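Local coordinates for endo-1,4-beta-xylanase (Bacteroides thetaiotaomicron VPI-5482, PDB 3KST), which probably hydrolyses glycosidic bonds in xylan as a calcium-binding family 43 glycoside hydrolase, at residues Y94-A106 and Q117-T131. Sequence-based numbering, arbitrary orientation.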
ATOM      1  N   TYR A  94      -6.421   2.455 -12.598  1.00 12.76           N
ATOM      2  CA  TYR A  94      -6.970   1.292 -11.903  1.00 11.88           C
ATOM      3  C   TYR A  94      -6.765   1.452 -10.397  1.00 11.57           C
ATOM      4  O   TYR A  94      -5.652   1.759  -9.962  1.00 10.29           O
ATOM      5  CB  TYR A  94      -6.305  -0.002 -12.407  1.00 12.47           C
ATOM      6  CG  TYR A  94      -6.820  -0.443 -13.782  1.00 13.47           C
ATOM      7  CD1 TYR A  94      -6.626   0.355 -14.921  1.00 16.39           C
ATOM      8  CD2 TYR A  94      -7.532  -1.643 -13.948  1.00 14.17           C
ATOM      9  CE1 TYR A  94      -7.122  -0.035 -16.174  1.00 16.82           C
ATOM     10  CE2 TYR A  94      -8.006  -2.049 -15.219  1.00 15.29           C
ATOM     11  CZ  TYR A  94      -7.778  -1.232 -16.325  1.00 17.51           C
ATOM     12  OH  TYR A  94      -8.234  -1.552 -17.575  1.00 17.90           O
ATOM     13  N   LEU A  95      -7.857   1.315  -9.633  1.00 11.34           N
ATOM     14  CA  LEU A  95      -7.850   1.324  -8.181  1.00 10.64           C
ATOM     15  C   LEU A  95      -8.065  -0.117  -7.690  1.00 11.06           C
ATOM     16  O   LEU A  95      -9.119  -0.699  -7.931  1.00 11.65           O
ATOM     17  CB  LEU A  95      -8.972   2.225  -7.634  1.00 11.52           C
ATOM     18  CG  LEU A  95      -9.381   2.129  -6.162  1.00 11.86           C
ATOM     19  CD1 LEU A  95      -8.177   2.436  -5.321  1.00  9.75           C
ATOM     20  CD2 LEU A  95     -10.615   3.011  -5.866  1.00 12.30           C
ATOM     21  N   PHE A  96      -7.070  -0.660  -6.990  1.00  9.66           N
ATOM     22  CA  PHE A  96      -7.128  -1.992  -6.400  1.00  8.96           C
ATOM     23  C   PHE A  96      -7.331  -1.789  -4.897  1.00  8.51           C
ATOM     24  O   PHE A  96      -6.656  -0.977  -4.285  1.00  8.70           O
ATOM     25  CB  PHE A  96      -5.859  -2.775  -6.696  1.00  9.63           C
ATOM     26  CG  PHE A  96      -5.847  -3.360  -8.066  1.00  8.74           C
ATOM     27  CD1 PHE A  96      -5.543  -2.577  -9.183  1.00 10.70           C
ATOM     28  CD2 PHE A  96      -6.233  -4.679  -8.260  1.00 10.93           C
ATOM     29  CE1 PHE A  96      -5.581  -3.160 -10.475  1.00 10.64           C
ATOM     30  CE2 PHE A  96      -6.260  -5.236  -9.525  1.00 11.46           C
ATOM     31  CZ  PHE A  96      -5.937  -4.485 -10.623  1.00 11.71           C
ATOM     32  N   TYR A  97      -8.242  -2.540  -4.302  1.00  8.77           N
ATOM     33  CA  TYR A  97      -8.615  -2.286  -2.902  1.00  8.47           C
ATOM     34  C   TYR A  97      -9.291  -3.475  -2.247  1.00  9.20           C
ATOM     35  O   TYR A  97      -9.553  -4.471  -2.909  1.00  9.38           O
ATOM     36  CB  TYR A  97      -9.550  -1.079  -2.866  1.00  9.55           C
ATOM     37  CG  TYR A  97     -10.854  -1.245  -3.623  1.00  5.89           C
ATOM     38  CD1 TYR A  97     -10.914  -1.103  -5.027  1.00  7.29           C
ATOM     39  CD2 TYR A  97     -12.038  -1.535  -2.949  1.00  6.66           C
ATOM     40  CE1 TYR A  97     -12.140  -1.251  -5.747  1.00  6.14           C
ATOM     41  CE2 TYR A  97     -13.294  -1.669  -3.653  1.00  6.41           C
ATOM     42  CZ  TYR A  97     -13.322  -1.522  -5.055  1.00  8.46           C
ATOM     43  OH  TYR A  97     -14.517  -1.656  -5.740  1.00  8.20           O
ATOM     44  N   SER A  98      -9.547  -3.351  -0.942  1.00  8.76           N
ATOM     45  CA  SER A  98     -10.271  -4.328  -0.176  1.00  8.27           C
ATOM     46  C   SER A  98     -11.605  -3.738   0.209  1.00  8.29           C
ATOM     47  O   SER A  98     -11.720  -2.557   0.412  1.00  7.54           O
ATOM     48  CB  SER A  98      -9.490  -4.702   1.067  1.00  7.84           C
ATOM     49  OG  SER A  98      -8.204  -5.170   0.713  1.00  9.49           O
ATOM     50  N   ALA A  99     -12.628  -4.571   0.267  1.00  7.76           N
ATOM     51  CA  ALA A  99     -13.967  -4.171   0.694  1.00  6.91           C
ATOM     52  C   ALA A  99     -14.622  -5.421   1.274  1.00  7.49           C
ATOM     53  O   ALA A  99     -14.614  -6.456   0.627  1.00  7.40           O
ATOM     54  CB  ALA A  99     -14.788  -3.566  -0.490  1.00  7.86           C
ATOM     55  N   GLU A 100     -15.140  -5.344   2.507  1.00  8.64           N
ATOM     56  CA  GLU A 100     -15.686  -6.508   3.242  1.00  9.16           C
ATOM     57  C   GLU A 100     -14.753  -7.745   3.249  1.00  8.91           C
ATOM     58  O   GLU A 100     -15.213  -8.888   3.118  1.00 10.20           O
ATOM     59  CB  GLU A 100     -17.083  -6.909   2.742  1.00  9.66           C
ATOM     60  CG  GLU A 100     -18.104  -5.802   2.655  1.00 10.82           C
ATOM     61  CD  GLU A 100     -19.556  -6.267   2.626  1.00 11.36           C
ATOM     62  OE1 GLU A 100     -19.830  -7.492   2.691  1.00 12.46           O
ATOM     63  OE2 GLU A 100     -20.439  -5.385   2.559  1.00 11.27           O
ATOM     64  N   GLU A 101     -13.445  -7.496   3.396  1.00  8.75           N
ATOM     65  CA  GLU A 101     -12.415  -8.523   3.404  1.00  9.52           C
ATOM     66  C   GLU A 101     -12.311  -9.325   2.087  1.00  8.97           C
ATOM     67  O   GLU A 101     -11.937 -10.494   2.122  1.00  8.93           O
ATOM     68  CB  GLU A 101     -12.542  -9.445   4.651  1.00  8.85           C
ATOM     69  CG  GLU A 101     -12.264  -8.682   5.958  1.00 10.69           C
ATOM     70  CD  GLU A 101     -12.589  -9.449   7.214  1.00 14.11           C
ATOM     71  OE1 GLU A 101     -13.729  -9.962   7.339  1.00 12.26           O
ATOM     72  OE2 GLU A 101     -11.713  -9.493   8.101  1.00 18.02           O
ATOM     73  N   HIS A 102     -12.627  -8.686   0.956  1.00  9.10           N
ATOM     74  CA  HIS A 102     -12.444  -9.276  -0.386  1.00  8.98           C
ATOM     75  C   HIS A 102     -11.676  -8.260  -1.206  1.00  9.28           C
ATOM     76  O   HIS A 102     -11.752  -7.046  -0.928  1.00  9.83           O
ATOM     77  CB  HIS A 102     -13.780  -9.648  -1.050  1.00  8.22           C
ATOM     78  CG  HIS A 102     -14.482 -10.754  -0.346  1.00 11.15           C
ATOM     79  ND1 HIS A 102     -15.176 -10.566   0.824  1.00 11.56           N
ATOM     80  CD2 HIS A 102     -14.551 -12.079  -0.623  1.00 12.79           C
ATOM     81  CE1 HIS A 102     -15.670 -11.726   1.232  1.00 13.05           C
ATOM     82  NE2 HIS A 102     -15.301 -12.659   0.373  1.00 14.02           N
ATOM     83  N   ILE A 103     -10.947  -8.730  -2.210  1.00  8.45           N
ATOM     84  CA  ILE A 103     -10.156  -7.840  -3.078  1.00  8.13           C
ATOM     85  C   ILE A 103     -10.937  -7.484  -4.335  1.00  8.57           C
ATOM     86  O   ILE A 103     -11.579  -8.352  -4.930  1.00  9.37           O
ATOM     87  CB  ILE A 103      -8.775  -8.398  -3.406  1.00  9.23           C
ATOM     88  CG1 ILE A 103      -8.823  -9.797  -4.041  1.00  8.61           C
ATOM     89  CG2 ILE A 103      -7.980  -8.489  -2.096  1.00  8.94           C
ATOM     90  CD1 ILE A 103      -7.486 -10.284  -4.548  1.00 10.45           C
ATOM     91  N   CYS A 104     -10.815  -6.224  -4.730  1.00  9.81           N
ATOM     92  CA  CYS A 104     -11.594  -5.608  -5.792  1.00  9.38           C
ATOM     93  C   CYS A 104     -10.807  -4.645  -6.640  1.00  9.98           C
ATOM     94  O   CYS A 104      -9.776  -4.100  -6.210  1.00 10.22           O
ATOM     95  CB  CYS A 104     -12.723  -4.785  -5.151  1.00  9.38           C
ATOM     96  SG  CYS A 104     -13.875  -5.664  -4.101  1.00 12.15           S
ATOM     97  N   VAL A 105     -11.354  -4.366  -7.829  1.00 10.12           N
ATOM     98  CA  VAL A 105     -10.751  -3.408  -8.738  1.00 10.31           C
ATOM     99  C   VAL A 105     -11.831  -2.557  -9.403  1.00 10.51           C
ATOM    100  O   VAL A 105     -12.879  -3.089  -9.824  1.00 11.05           O
ATOM    101  CB  VAL A 105      -9.820  -4.101  -9.804  1.00  9.69           C
ATOM    102  CG1 VAL A 105     -10.570  -5.136 -10.631  1.00 12.17           C
ATOM    103  CG2 VAL A 105      -9.123  -3.066 -10.709  1.00 10.23           C
ATOM    104  N   ALA A 106     -11.559  -1.253  -9.445  1.00 10.39           N
ATOM    105  CA  ALA A 106     -12.394  -0.236 -10.085  1.00  9.85           C
ATOM    106  C   ALA A 106     -11.515   0.567 -11.017  1.00  9.94           C
ATOM    107  O   ALA A 106     -10.278   0.484 -10.957  1.00 10.02           O
ATOM    108  CB  ALA A 106     -13.037   0.695  -9.020  1.00 10.54           C
ATOM    109  N   GLN A 117     -16.897   0.347 -10.360  1.00 11.83           N
ATOM    110  CA  GLN A 117     -17.007  -0.989 -10.905  1.00 10.90           C
ATOM    111  C   GLN A 117     -18.263  -1.034 -11.778  1.00 11.20           C
ATOM    112  O   GLN A 117     -19.329  -0.535 -11.366  1.00 11.00           O
ATOM    113  CB  GLN A 117     -17.184  -2.013  -9.812  1.00 10.39           C
ATOM    114  CG  GLN A 117     -16.021  -2.112  -8.846  1.00 10.69           C
ATOM    115  CD  GLN A 117     -16.167  -3.321  -7.962  1.00  9.65           C
ATOM    116  OE1 GLN A 117     -17.185  -3.481  -7.284  1.00 11.31           O
ATOM    117  NE2 GLN A 117     -15.150  -4.195  -7.959  1.00 11.23           N
ATOM    118  N   GLU A 118     -18.142  -1.627 -12.965  1.00 11.76           N
ATOM    119  CA  GLU A 118     -19.307  -1.857 -13.849  1.00 12.13           C
ATOM    120  C   GLU A 118     -20.219  -2.909 -13.212  1.00 12.43           C
ATOM    121  O   GLU A 118     -21.431  -2.699 -13.099  1.00 13.88           O
ATOM    122  CB  GLU A 118     -18.851  -2.237 -15.256  1.00 12.16           C
ATOM    123  CG  GLU A 118     -18.181  -1.054 -15.952  1.00 12.62           C
ATOM    124  CD  GLU A 118     -17.677  -1.325 -17.361  1.00 14.24           C
ATOM    125  OE1 GLU A 118     -17.479  -2.496 -17.710  1.00 15.35           O
ATOM    126  OE2 GLU A 118     -17.437  -0.339 -18.118  1.00 15.61           O
ATOM    127  N   VAL A 119     -19.620  -4.003 -12.737  1.00 12.83           N
ATOM    128  CA  VAL A 119     -20.331  -5.059 -12.023  1.00 12.66           C
ATOM    129  C   VAL A 119     -19.682  -5.081 -10.636  1.00 12.90           C
ATOM    130  O   VAL A 119     -18.459  -5.191 -10.540  1.00 12.36           O
ATOM    131  CB  VAL A 119     -20.229  -6.431 -12.716  1.00 12.80           C
ATOM    132  CG1 VAL A 119     -21.021  -7.481 -11.924  1.00 12.50           C
ATOM    133  CG2 VAL A 119     -20.781  -6.351 -14.143  1.00 13.96           C
ATOM    134  N   LYS A 120     -20.514  -5.030  -9.596  1.00 12.08           N
ATOM    135  CA  LYS A 120     -20.056  -4.857  -8.199  1.00 11.91           C
ATOM    136  C   LYS A 120     -19.697  -6.176  -7.532  1.00 12.38           C
ATOM    137  O   LYS A 120     -20.416  -6.691  -6.666  1.00 13.94           O
ATOM    138  CB  LYS A 120     -21.092  -4.043  -7.387  1.00 12.15           C
ATOM    139  CG  LYS A 120     -21.094  -2.535  -7.749  1.00 10.80           C
ATOM    140  CD  LYS A 120     -21.519  -2.203  -9.166  1.00 13.33           C
ATOM    141  CE  LYS A 120     -21.695  -0.698  -9.360  1.00 11.52           C
ATOM    142  NZ  LYS A 120     -22.069  -0.363 -10.788  1.00 11.78           N
ATOM    143  N   GLN A 121     -18.577  -6.734  -7.974  1.00 12.42           N
ATOM    144  CA  GLN A 121     -18.075  -7.996  -7.455  1.00 13.20           C
ATOM    145  C   GLN A 121     -16.581  -7.942  -7.260  1.00 12.80           C
ATOM    146  O   GLN A 121     -15.896  -7.161  -7.913  1.00 12.92           O
ATOM    147  CB  GLN A 121     -18.419  -9.125  -8.429  1.00 13.90           C
ATOM    148  CG  GLN A 121     -19.903  -9.468  -8.455  1.00 16.22           C
ATOM    149  CD  GLN A 121     -20.437  -9.951  -7.112  1.00 17.79           C
ATOM    150  OE1 GLN A 121     -19.780 -10.722  -6.413  1.00 21.31           O
ATOM    151  NE2 GLN A 121     -21.619  -9.492  -6.739  1.00 19.84           N
ATOM    152  N   PRO A 122     -16.067  -8.785  -6.365  1.00 13.17           N
ATOM    153  CA  PRO A 122     -14.626  -8.829  -6.162  1.00 12.57           C
ATOM    154  C   PRO A 122     -13.935  -9.630  -7.286  1.00 12.69           C
ATOM    155  O   PRO A 122     -14.601 -10.216  -8.156  1.00 11.78           O
ATOM    156  CB  PRO A 122     -14.507  -9.533  -4.816  1.00 12.81           C
ATOM    157  CG  PRO A 122     -15.628 -10.417  -4.780  1.00 13.34           C
ATOM    158  CD  PRO A 122     -16.752  -9.768  -5.513  1.00 12.38           C
ATOM    159  N   ILE A 123     -12.606  -9.634  -7.250  1.00 11.61           N
ATOM    160  CA  ILE A 123     -11.734 -10.322  -8.236  1.00 12.04           C
ATOM    161  C   ILE A 123     -11.950 -11.845  -8.146  1.00 12.07           C
ATOM    162  O   ILE A 123     -12.065 -12.511  -9.176  1.00 12.14           O
ATOM    163  CB  ILE A 123     -10.237  -9.903  -7.973  1.00 11.59           C
ATOM    164  CG1 ILE A 123     -10.021  -8.422  -8.304  1.00 11.02           C
ATOM    165  CG2 ILE A 123      -9.218 -10.744  -8.716  1.00 11.59           C
ATOM    166  CD1 ILE A 123      -8.836  -7.821  -7.522  1.00 10.40           C
ATOM    167  N   TRP A 124     -12.011 -12.365  -6.919  1.00 12.70           N
ATOM    168  CA  TRP A 124     -12.298 -13.781  -6.638  1.00 12.75           C
ATOM    169  C   TRP A 124     -13.080 -13.896  -5.316  1.00 13.34           C
ATOM    170  O   TRP A 124     -13.180 -12.920  -4.556  1.00 12.88           O
ATOM    171  CB  TRP A 124     -11.003 -14.612  -6.677  1.00 12.88           C
ATOM    172  CG  TRP A 124     -10.109 -14.521  -5.467  1.00 12.17           C
ATOM    173  CD1 TRP A 124      -9.837 -13.400  -4.696  1.00 13.46           C
ATOM    174  CD2 TRP A 124      -9.274 -15.554  -4.960  1.00 11.93           C
ATOM    175  NE1 TRP A 124      -8.956 -13.715  -3.710  1.00 13.12           N
ATOM    176  CE2 TRP A 124      -8.575 -15.028  -3.852  1.00 12.61           C
ATOM    177  CE3 TRP A 124      -9.084 -16.903  -5.303  1.00 12.46           C
ATOM    178  CZ2 TRP A 124      -7.675 -15.805  -3.092  1.00 10.97           C
ATOM    179  CZ3 TRP A 124      -8.192 -17.670  -4.552  1.00 11.16           C
ATOM    180  CH2 TRP A 124      -7.505 -17.117  -3.453  1.00 12.57           C
ATOM    181  N   SER A 125     -13.582 -15.091  -5.016  1.00 13.36           N
ATOM    182  CA  SER A 125     -14.475 -15.300  -3.860  1.00 14.73           C
ATOM    183  C   SER A 125     -13.869 -15.451  -2.476  1.00 13.73           C
ATOM    184  O   SER A 125     -14.567 -15.191  -1.488  1.00 14.65           O
ATOM    185  CB  SER A 125     -15.389 -16.503  -4.132  1.00 14.42           C
ATOM    186  OG  SER A 125     -14.645 -17.702  -4.251  1.00 19.56           O
ATOM    187  N   GLU A 126     -12.613 -15.901  -2.386  1.00 12.81           N
ATOM    188  CA  GLU A 126     -11.969 -16.091  -1.071  1.00 12.24           C
ATOM    189  C   GLU A 126     -11.620 -14.764  -0.433  1.00 11.57           C
ATOM    190  O   GLU A 126     -11.084 -13.897  -1.125  1.00  9.76           O
ATOM    191  CB  GLU A 126     -10.662 -16.884  -1.167  1.00 12.27           C
ATOM    192  CG  GLU A 126     -10.078 -17.282   0.211  1.00 14.85           C
ATOM    193  CD  GLU A 126      -8.861 -18.188   0.116  1.00 15.79           C
ATOM    194  OE1 GLU A 126      -8.903 -19.193  -0.638  1.00 15.94           O
ATOM    195  OE2 GLU A 126      -7.830 -17.910   0.784  1.00 15.66           O
ATOM    196  N   LYS A 127     -11.862 -14.678   0.880  1.00 10.96           N
ATOM    197  CA  LYS A 127     -11.509 -13.504   1.688  1.00 11.59           C
ATOM    198  C   LYS A 127     -10.019 -13.168   1.493  1.00 10.03           C
ATOM    199  O   LYS A 127      -9.145 -14.034   1.508  1.00  9.94           O
ATOM    200  CB  LYS A 127     -11.795 -13.701   3.171  1.00 11.99           C
ATOM    201  CG  LYS A 127     -13.244 -13.659   3.594  1.00 14.52           C
ATOM    202  CD  LYS A 127     -13.359 -13.688   5.119  1.00 16.61           C
ATOM    203  CE  LYS A 127     -14.785 -13.994   5.583  1.00 18.47           C
ATOM    204  NZ  LYS A 127     -14.953 -13.915   7.061  1.00 19.19           N
ATOM    205  N   SER A 128      -9.739 -11.885   1.287  1.00  8.97           N
ATOM    206  CA  SER A 128      -8.396 -11.432   1.002  1.00  9.29           C
ATOM    207  C   SER A 128      -8.351  -9.933   1.078  1.00  8.60           C
ATOM    208  O   SER A 128      -9.348  -9.283   0.801  1.00  8.58           O
ATOM    209  CB  SER A 128      -7.858 -11.949  -0.376  1.00  9.58           C
ATOM    210  OG  SER A 128      -8.862 -12.048  -1.398  1.00 12.42           O
ATOM    211  N   ILE A 129      -7.171  -9.408   1.388  1.00  9.12           N
ATOM    212  CA  ILE A 129      -6.982  -7.978   1.501  1.00  8.58           C
ATOM    213  C   ILE A 129      -5.604  -7.524   1.010  1.00  8.76           C
ATOM    214  O   ILE A 129      -4.735  -8.344   0.621  1.00  8.03           O
ATOM    215  CB  ILE A 129      -7.164  -7.536   2.985  1.00  8.45           C
ATOM    216  CG1 ILE A 129      -6.157  -8.254   3.903  1.00  8.13           C
ATOM    217  CG2 ILE A 129      -8.620  -7.752   3.453  1.00  8.74           C
ATOM    218  CD1 ILE A 129      -6.210  -7.806   5.336  1.00  8.94           C
ATOM    219  N   ASP A 130      -5.403  -6.204   1.025  1.00  8.41           N
ATOM    220  CA  ASP A 130      -4.084  -5.598   0.784  1.00  8.28           C
ATOM    221  C   ASP A 130      -3.459  -5.828  -0.617  1.00  8.56           C
ATOM    222  O   ASP A 130      -2.265  -6.067  -0.769  1.00  8.27           O
ATOM    223  CB  ASP A 130      -3.090  -5.951   1.921  1.00  9.27           C
ATOM    224  CG  ASP A 130      -3.523  -5.447   3.269  1.00  9.05           C
ATOM    225  OD1 ASP A 130      -4.646  -4.952   3.395  1.00  9.15           O
ATOM    226  OD2 ASP A 130      -2.696  -5.508   4.202  1.00  9.48           O
ATOM    227  N   THR A 131      -4.307  -5.703  -1.622  1.00  9.11           N
ATOM    228  CA  THR A 131      -3.890  -5.784  -3.014  1.00  9.84           C
ATOM    229  C   THR A 131      -2.712  -4.841  -3.345  1.00  9.85           C
ATOM    230  O   THR A 131      -2.690  -3.683  -2.915  1.00 10.48           O
ATOM    231  CB  THR A 131      -5.006  -5.341  -3.965  1.00  9.57           C
ATOM    232  OG1 THR A 131      -5.491  -4.050  -3.565  1.00 11.02           O
ATOM    233  CG2 THR A 131      -6.131  -6.330  -4.008  1.00 11.43           C
TER
HETATM  234  O   HOH W   1      -6.402  -3.542  -0.906  1.00  8.18           O
HETATM  235  O   HOH W   2     -16.011 -11.001   6.900  1.00 24.06           O
HETATM  236  O   HOH W   3     -15.526 -15.279   1.033  1.00 31.11           O
HETATM  237  O   HOH W   4     -11.612 -11.510  -2.832  1.00 10.97           O
HETATM  238  O   HOH W   5     -13.267  -6.537  -8.603  1.00  9.75           O
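Ile103 meets Thr131 in a tight apolar contact: the methyl CG2 of Thr131 lies 3.4 Å from Ile103 CB. With chi1 at 56°, Ile103 swings CG1 between its own backbone N and carbonyl carbon, which brings CG1 3.8 Å from CD1 at the edge of the Trp124 indole. Ile123 puts CD1 between Ile103 CG1 and Phe96 CD2, its side chain crossing that of Phe96 at about a right angle. Ile123 N donates to Ile103 O at 2.8 Å, nearly straight at 170°, and Ser128 N to Glu101 O at 2.7 Å. Beside Ala106, Gln117, extended beyond CG, gives NE2 to Val105 O at 3.1 Å, an oxygen in its amide plane, and accepts Tyr74 N on OE1, so the amide is held at both ends. With an alanine in place of Gln117, Val105 O and Tyr74 N would probably lose these partners and a gap would open beside Tyr97 OH, whose hydrogen bond goes to Ser73 OG. The His102 ring takes Lys127 CA over one face, while its ND1 bonds back to Glu100 O within the type I' turn. In the second shell, Ser128 OG accepts from Trp124 NE1 and donates to Glu126 O, fixing the indole beside Ile103. Toward the centre of the fold, Ser98 OG accepts Asp130 N at 3.0 Å, and water 1 links that hydroxyl to Thr131 OG1. Asp130, predicted to tune and orient Glu190, itself the predicted proton donor, bonds through OD2 to Gly191 N. The loop thus passes from the hairpin of the middle and outermost strands (92-99, 102-108) of one blade to the innermost strand of the next, the blade-to-blade connection of the five-bladed beta-propeller of family 43, here ending at what is probably the central active site.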